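Local coordinates for protein methylocystis parvus OBBP MbnE (Methylocystis parvus OBBP, PDB 5ICQ) that probably binds the copper-chelating peptide methanobactin in the periplasm, as a solute-binding protein of the family 5 type, for its transport into the cell, at residues L372-E383 against F550-R559. Numbering follows the deposited sequence.
Sequences LSSSGRGASEKE and FVTAVRAYDR
Arg559 and Glu383 form the buried centre of a contact in which a loop ending in a capping box (Ser380 and Glu383) wraps one side of helix 547-563 in this family 5 solute-binding fold. It illustrates how an arginine can tie a long loop to a helix. The Glu383 carboxylate takes the guanidinium side-on, Arg559 NE to Glu383 OE1 at 2.7 Å and 171°, and Arg559 NH2 to Glu383 OE2 at 2.9 Å. Arg559 NH1 and NH2 together clasp Arg377 O, while Ser374 CB sits over the centre of one face and Ala379 N lies over the opposite face, toward its rim. With an alanine at Arg559, the Glu383 carboxylate would probably lose its salt-bridge partner and Arg377 O both clasping N-H groups. The solvent side is looser. There the Arg377 and Arg555 guanidinium planes stack 15° apart, like charges probably offset by carbonyls: Arg377 NH1 donates to Ser373 O and Ser370 O, Arg555 NE to Glu371 O. Water bridges Arg555 NH1 to Glu383 OE2. Back on the buried side, Asp558 OD2, also hydrogen-bonded to Ser365 OG, receives Ser374 N at 2.9 Å through its anti lone pair, and Ser374 OG, turned between N and C (chi1 67°), meets that oxygen from above the carboxylate plane at 2.7 Å.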
ATOM      1  N   LEU A 372       3.775   3.063 -14.402  1.00 10.41           N
ATOM      2  CA  LEU A 372       2.579   3.887 -14.276  1.00 10.82           C
ATOM      3  C   LEU A 372       2.889   5.370 -14.182  1.00 11.29           C
ATOM      4  O   LEU A 372       1.960   6.182 -14.247  1.00 12.67           O
ATOM      5  CB  LEU A 372       1.774   3.477 -13.037  1.00 11.87           C
ATOM      6  CG  LEU A 372       1.304   2.022 -12.992  1.00 15.22           C
ATOM      7  CD1 LEU A 372       0.588   1.758 -11.671  1.00 15.71           C
ATOM      8  CD2 LEU A 372       0.388   1.713 -14.168  1.00 15.87           C
ATOM      9  N   SER A 373       4.157   5.732 -14.036  1.00 13.36           N
ATOM     10  CA  SER A 373       4.543   7.110 -13.764  1.00 11.16           C
ATOM     11  C   SER A 373       4.467   7.974 -15.016  1.00 13.91           C
ATOM     12  O   SER A 373       4.856   7.542 -16.106  1.00 13.67           O
ATOM     13  CB  SER A 373       5.973   7.130 -13.218  1.00 14.11           C
ATOM     14  OG  SER A 373       6.344   8.446 -12.886  1.00 14.30           O
ATOM     15  N   SER A 374       3.982   9.217 -14.857  1.00  9.87           N
ATOM     16  CA  SER A 374       4.089  10.193 -15.940  1.00 11.50           C
ATOM     17  C   SER A 374       5.453  10.871 -15.995  1.00 14.28           C
ATOM     18  O   SER A 374       5.722  11.601 -16.949  1.00 15.18           O
ATOM     19  CB  SER A 374       3.008  11.275 -15.806  1.00  9.93           C
ATOM     20  OG  SER A 374       3.221  12.075 -14.653  1.00 13.61           O
ATOM     21  N   SER A 375       6.323  10.626 -15.014  1.00 13.65           N
ATOM     22  CA  SER A 375       7.544  11.405 -14.858  1.00 16.31           C
ATOM     23  C   SER A 375       8.497  11.163 -16.028  1.00 18.92           C
ATOM     24  O   SER A 375       8.847  10.018 -16.327  1.00 17.19           O
ATOM     25  CB  SER A 375       8.207  11.038 -13.533  1.00 22.38           C
ATOM     26  OG  SER A 375       9.476  11.651 -13.398  1.00 23.58           O
ATOM     27  N   GLY A 376       8.905  12.240 -16.696  1.00 15.74           N
ATOM     28  CA  GLY A 376       9.867  12.143 -17.777  1.00 21.21           C
ATOM     29  C   GLY A 376       9.363  11.483 -19.041  1.00 27.78           C
ATOM     30  O   GLY A 376      10.170  11.124 -19.905  1.00 25.96           O
ATOM     31  N   ARG A 377       8.050  11.310 -19.178  1.00 15.71           N
ATOM     32  CA  ARG A 377       7.444  10.695 -20.354  1.00 16.78           C
ATOM     33  C   ARG A 377       6.451  11.673 -20.964  1.00 16.60           C
ATOM     34  O   ARG A 377       5.567  12.177 -20.260  1.00 11.26           O
ATOM     35  CB  ARG A 377       6.726   9.391 -19.987  1.00 18.77           C
ATOM     36  CG  ARG A 377       7.602   8.375 -19.270  1.00 31.67           C
ATOM     37  CD  ARG A 377       6.865   7.064 -19.044  1.00 31.37           C
ATOM     38  NE  ARG A 377       7.782   5.990 -18.672  1.00 34.66           N
ATOM     39  CZ  ARG A 377       7.714   5.293 -17.542  1.00 37.02           C
ATOM     40  NH1 ARG A 377       6.757   5.542 -16.648  1.00 19.95           N
ATOM     41  NH2 ARG A 377       8.603   4.334 -17.308  1.00 36.62           N
ATOM     42  N   GLY A 378       6.594  11.948 -22.258  1.00 19.28           N
ATOM     43  CA  GLY A 378       5.596  12.753 -22.944  1.00 20.26           C
ATOM     44  C   GLY A 378       4.282  11.994 -23.052  1.00 20.46           C
ATOM     45  O   GLY A 378       4.259  10.772 -23.210  1.00 17.42           O
ATOM     46  N   ALA A 379       3.175  12.725 -22.939  1.00 13.39           N
ATOM     47  CA  ALA A 379       1.872  12.089 -23.047  1.00 13.64           C
ATOM     48  C   ALA A 379       1.706  11.467 -24.427  1.00 16.69           C
ATOM     49  O   ALA A 379       2.031  12.078 -25.449  1.00 16.73           O
ATOM     50  CB  ALA A 379       0.753  13.101 -22.791  1.00 15.54           C
ATOM     51  N   SER A 380       1.194  10.246 -24.455  1.00 12.75           N
ATOM     52  CA  SER A 380       0.981   9.593 -25.735  1.00 16.71           C
ATOM     53  C   SER A 380      -0.257  10.162 -26.427  1.00 17.04           C
ATOM     54  O   SER A 380      -1.032  10.925 -25.848  1.00 13.24           O
ATOM     55  CB  SER A 380       0.823   8.094 -25.541  1.00 14.89           C
ATOM     56  OG  SER A 380      -0.379   7.834 -24.849  1.00 14.77           O
ATOM     57  N   GLU A 381      -0.449   9.772 -27.688  1.00 17.77           N
ATOM     58  CA  GLU A 381      -1.663  10.177 -28.390  1.00 17.92           C
ATOM     59  C   GLU A 381      -2.905   9.618 -27.705  1.00 11.10           C
ATOM     60  O   GLU A 381      -3.942  10.289 -27.648  1.00 16.15           O
ATOM     61  CB  GLU A 381      -1.604   9.742 -29.859  1.00 24.35           C
ATOM     62  CG  GLU A 381      -0.599  10.548 -30.662  1.00 35.36           C
ATOM     63  CD  GLU A 381      -0.763  12.048 -30.444  1.00 53.99           C
ATOM     64  OE1 GLU A 381      -1.839  12.585 -30.790  1.00 61.83           O
ATOM     65  OE2 GLU A 381       0.174  12.689 -29.913  1.00 54.54           O
ATOM     66  N   LYS A 382      -2.809   8.407 -27.152  1.00 10.73           N
ATOM     67  CA  LYS A 382      -3.942   7.833 -26.431  1.00 14.30           C
ATOM     68  C   LYS A 382      -4.196   8.584 -25.128  1.00 10.84           C
ATOM     69  O   LYS A 382      -5.350   8.756 -24.724  1.00 13.08           O
ATOM     70  CB  LYS A 382      -3.715   6.346 -26.126  1.00 19.80           C
ATOM     71  CG  LYS A 382      -3.722   5.391 -27.291  1.00 35.46           C
ATOM     72  CD  LYS A 382      -2.690   5.713 -28.306  1.00 46.08           C
ATOM     73  CE  LYS A 382      -1.344   5.717 -27.731  1.00 37.45           C
ATOM     74  NZ  LYS A 382      -0.404   6.443 -28.563  1.00 25.45           N
ATOM     75  N   GLU A 383      -3.130   9.004 -24.439  1.00 13.52           N
ATOM     76  CA  GLU A 383      -3.311   9.831 -23.248  1.00 14.60           C
ATOM     77  C   GLU A 383      -3.994  11.143 -23.602  1.00 14.42           C
ATOM     78  O   GLU A 383      -4.895  11.603 -22.890  1.00 13.33           O
ATOM     79  CB  GLU A 383      -1.968  10.129 -22.583  1.00 13.83           C
ATOM     80  CG  GLU A 383      -1.365   9.023 -21.780  1.00 16.75           C
ATOM     81  CD  GLU A 383      -0.229   9.555 -20.927  1.00 20.47           C
ATOM     82  OE1 GLU A 383      -0.526  10.290 -19.959  1.00 16.76           O
ATOM     83  OE2 GLU A 383       0.949   9.291 -21.259  1.00 17.65           O
ATOM     84  N   PHE A 550      -4.940   0.487 -19.341  1.00 14.80           N
ATOM     85  CA  PHE A 550      -4.824   0.832 -17.924  1.00 13.01           C
ATOM     86  C   PHE A 550      -3.611   1.714 -17.666  1.00 13.67           C
ATOM     87  O   PHE A 550      -3.715   2.742 -16.990  1.00 14.05           O
ATOM     88  CB  PHE A 550      -4.747  -0.437 -17.077  1.00  8.77           C
ATOM     89  CG  PHE A 550      -4.683  -0.176 -15.587  1.00 12.30           C
ATOM     90  CD1 PHE A 550      -5.747   0.423 -14.929  1.00 14.41           C
ATOM     91  CD2 PHE A 550      -3.572  -0.551 -14.853  1.00 17.95           C
ATOM     92  CE1 PHE A 550      -5.703   0.644 -13.548  1.00 11.34           C
ATOM     93  CE2 PHE A 550      -3.519  -0.338 -13.474  1.00 14.89           C
ATOM     94  CZ  PHE A 550      -4.587   0.271 -12.830  1.00  8.45           C
ATOM     95  N   VAL A 551      -2.449   1.333 -18.203  1.00 13.15           N
ATOM     96  CA  VAL A 551      -1.252   2.152 -18.024  1.00 16.97           C
ATOM     97  C   VAL A 551      -1.477   3.550 -18.587  1.00 20.90           C
ATOM     98  O   VAL A 551      -1.137   4.557 -17.949  1.00 13.43           O
ATOM     99  CB  VAL A 551      -0.033   1.462 -18.665  1.00 20.26           C
ATOM    100  CG1 VAL A 551       1.169   2.395 -18.693  1.00 18.72           C
ATOM    101  CG2 VAL A 551       0.301   0.192 -17.895  1.00 24.77           C
ATOM    102  N   THR A 552      -2.072   3.633 -19.782  1.00 15.92           N
ATOM    103  CA  THR A 552      -2.401   4.924 -20.381  1.00 13.96           C
ATOM    104  C   THR A 552      -3.214   5.786 -19.424  1.00 13.76           C
ATOM    105  O   THR A 552      -2.893   6.962 -19.191  1.00 11.20           O
ATOM    106  CB  THR A 552      -3.174   4.698 -21.690  1.00 16.07           C
ATOM    107  OG1 THR A 552      -2.345   3.975 -22.606  1.00 15.02           O
ATOM    108  CG2 THR A 552      -3.563   6.019 -22.331  1.00 13.86           C
ATOM    109  N   ALA A 553      -4.278   5.212 -18.858  1.00 11.39           N
ATOM    110  CA  ALA A 553      -5.165   5.986 -17.998  1.00 14.75           C
ATOM    111  C   ALA A 553      -4.467   6.425 -16.715  1.00 13.36           C
ATOM    112  O   ALA A 553      -4.692   7.543 -16.236  1.00  9.73           O
ATOM    113  CB  ALA A 553      -6.424   5.174 -17.672  1.00 15.58           C
ATOM    114  N   VAL A 554      -3.641   5.561 -16.124  1.00 10.67           N
ATOM    115  CA  VAL A 554      -2.989   5.942 -14.868  1.00  7.97           C
ATOM    116  C   VAL A 554      -1.959   7.037 -15.110  1.00  8.10           C
ATOM    117  O   VAL A 554      -1.816   7.959 -14.298  1.00  9.89           O
ATOM    118  CB  VAL A 554      -2.355   4.710 -14.186  1.00  9.50           C
ATOM    119  CG1 VAL A 554      -1.630   5.125 -12.912  1.00 14.94           C
ATOM    120  CG2 VAL A 554      -3.432   3.696 -13.855  1.00 11.27           C
ATOM    121  N   ARG A 555      -1.206   6.945 -16.207  1.00  7.60           N
ATOM    122  CA  ARG A 555      -0.277   8.025 -16.544  1.00 12.39           C
ATOM    123  C   ARG A 555      -1.012   9.351 -16.722  1.00 11.30           C
ATOM    124  O   ARG A 555      -0.581  10.384 -16.203  1.00 12.06           O
ATOM    125  CB  ARG A 555       0.510   7.685 -17.813  1.00 14.98           C
ATOM    126  CG  ARG A 555       1.593   6.651 -17.600  1.00 16.90           C
ATOM    127  CD  ARG A 555       2.294   6.329 -18.902  1.00 20.98           C
ATOM    128  NE  ARG A 555       3.274   5.263 -18.721  1.00 18.77           N
ATOM    129  CZ  ARG A 555       4.044   4.782 -19.695  1.00 27.45           C
ATOM    130  NH1 ARG A 555       3.946   5.271 -20.924  1.00 24.59           N
ATOM    131  NH2 ARG A 555       4.903   3.801 -19.442  1.00 18.62           N
ATOM    132  N   ALA A 556      -2.126   9.345 -17.457  1.00 10.82           N
ATOM    133  CA  ALA A 556      -2.898  10.581 -17.610  1.00 11.08           C
ATOM    134  C   ALA A 556      -3.435  11.059 -16.266  1.00  9.99           C
ATOM    135  O   ALA A 556      -3.443  12.262 -15.979  1.00  9.26           O
ATOM    136  CB  ALA A 556      -4.045  10.374 -18.599  1.00  9.91           C
ATOM    137  N   TYR A 557      -3.915  10.130 -15.445  1.00  8.71           N
ATOM    138  CA  TYR A 557      -4.373  10.461 -14.097  1.00  8.84           C
ATOM    139  C   TYR A 557      -3.258  11.106 -13.270  1.00  8.26           C
ATOM    140  O   TYR A 557      -3.474  12.118 -12.587  1.00  8.55           O
ATOM    141  CB  TYR A 557      -4.890   9.171 -13.453  1.00  7.48           C
ATOM    142  CG  TYR A 557      -5.265   9.226 -11.988  1.00 10.26           C
ATOM    143  CD1 TYR A 557      -6.239  10.095 -11.525  1.00 12.73           C
ATOM    144  CD2 TYR A 557      -4.681   8.356 -11.082  1.00  6.74           C
ATOM    145  CE1 TYR A 557      -6.601  10.108 -10.177  1.00  7.73           C
ATOM    146  CE2 TYR A 557      -5.045   8.352  -9.741  1.00  9.45           C
ATOM    147  CZ  TYR A 557      -6.002   9.238  -9.298  1.00  9.58           C
ATOM    148  OH  TYR A 557      -6.365   9.256  -7.955  1.00 10.59           O
ATOM    149  N   ASP A 558      -2.053  10.536 -13.331  1.00  8.45           N
ATOM    150  CA  ASP A 558      -0.891  11.109 -12.649  1.00  8.36           C
ATOM    151  C   ASP A 558      -0.679  12.561 -13.067  1.00 12.56           C
ATOM    152  O   ASP A 558      -0.487  13.441 -12.220  1.00  8.45           O
ATOM    153  CB  ASP A 558       0.352  10.259 -12.968  1.00  7.77           C
ATOM    154  CG  ASP A 558       1.546  10.542 -12.040  1.00 11.94           C
ATOM    155  OD1 ASP A 558       1.332  10.832 -10.846  1.00  9.87           O
ATOM    156  OD2 ASP A 558       2.714  10.449 -12.510  1.00 12.78           O
ATOM    157  N   ARG A 559      -0.733  12.830 -14.379  1.00  7.83           N
ATOM    158  CA  ARG A 559      -0.549  14.198 -14.868  1.00  7.87           C
ATOM    159  C   ARG A 559      -1.589  15.151 -14.298  1.00 10.79           C
ATOM    160  O   ARG A 559      -1.267  16.298 -13.972  1.00  8.45           O
ATOM    161  CB  ARG A 559      -0.601  14.240 -16.400  1.00  5.76           C
ATOM    162  CG  ARG A 559       0.366  13.249 -17.046  1.00  8.40           C
ATOM    163  CD  ARG A 559       0.544  13.466 -18.547  1.00  9.49           C
ATOM    164  NE  ARG A 559       1.138  12.257 -19.115  1.00 10.71           N
ATOM    165  CZ  ARG A 559       2.431  12.107 -19.360  1.00 12.82           C
ATOM    166  NH1 ARG A 559       3.261  13.105 -19.061  1.00  9.40           N
ATOM    167  NH2 ARG A 559       2.890  10.962 -19.852  1.00  8.74           N
TER
HETATM  168  O   HOH W   1      -0.139   5.386 -23.952  1.00 24.78           O
HETATM  169  O   HOH W   2       2.071   7.054 -22.243  1.00 24.43           O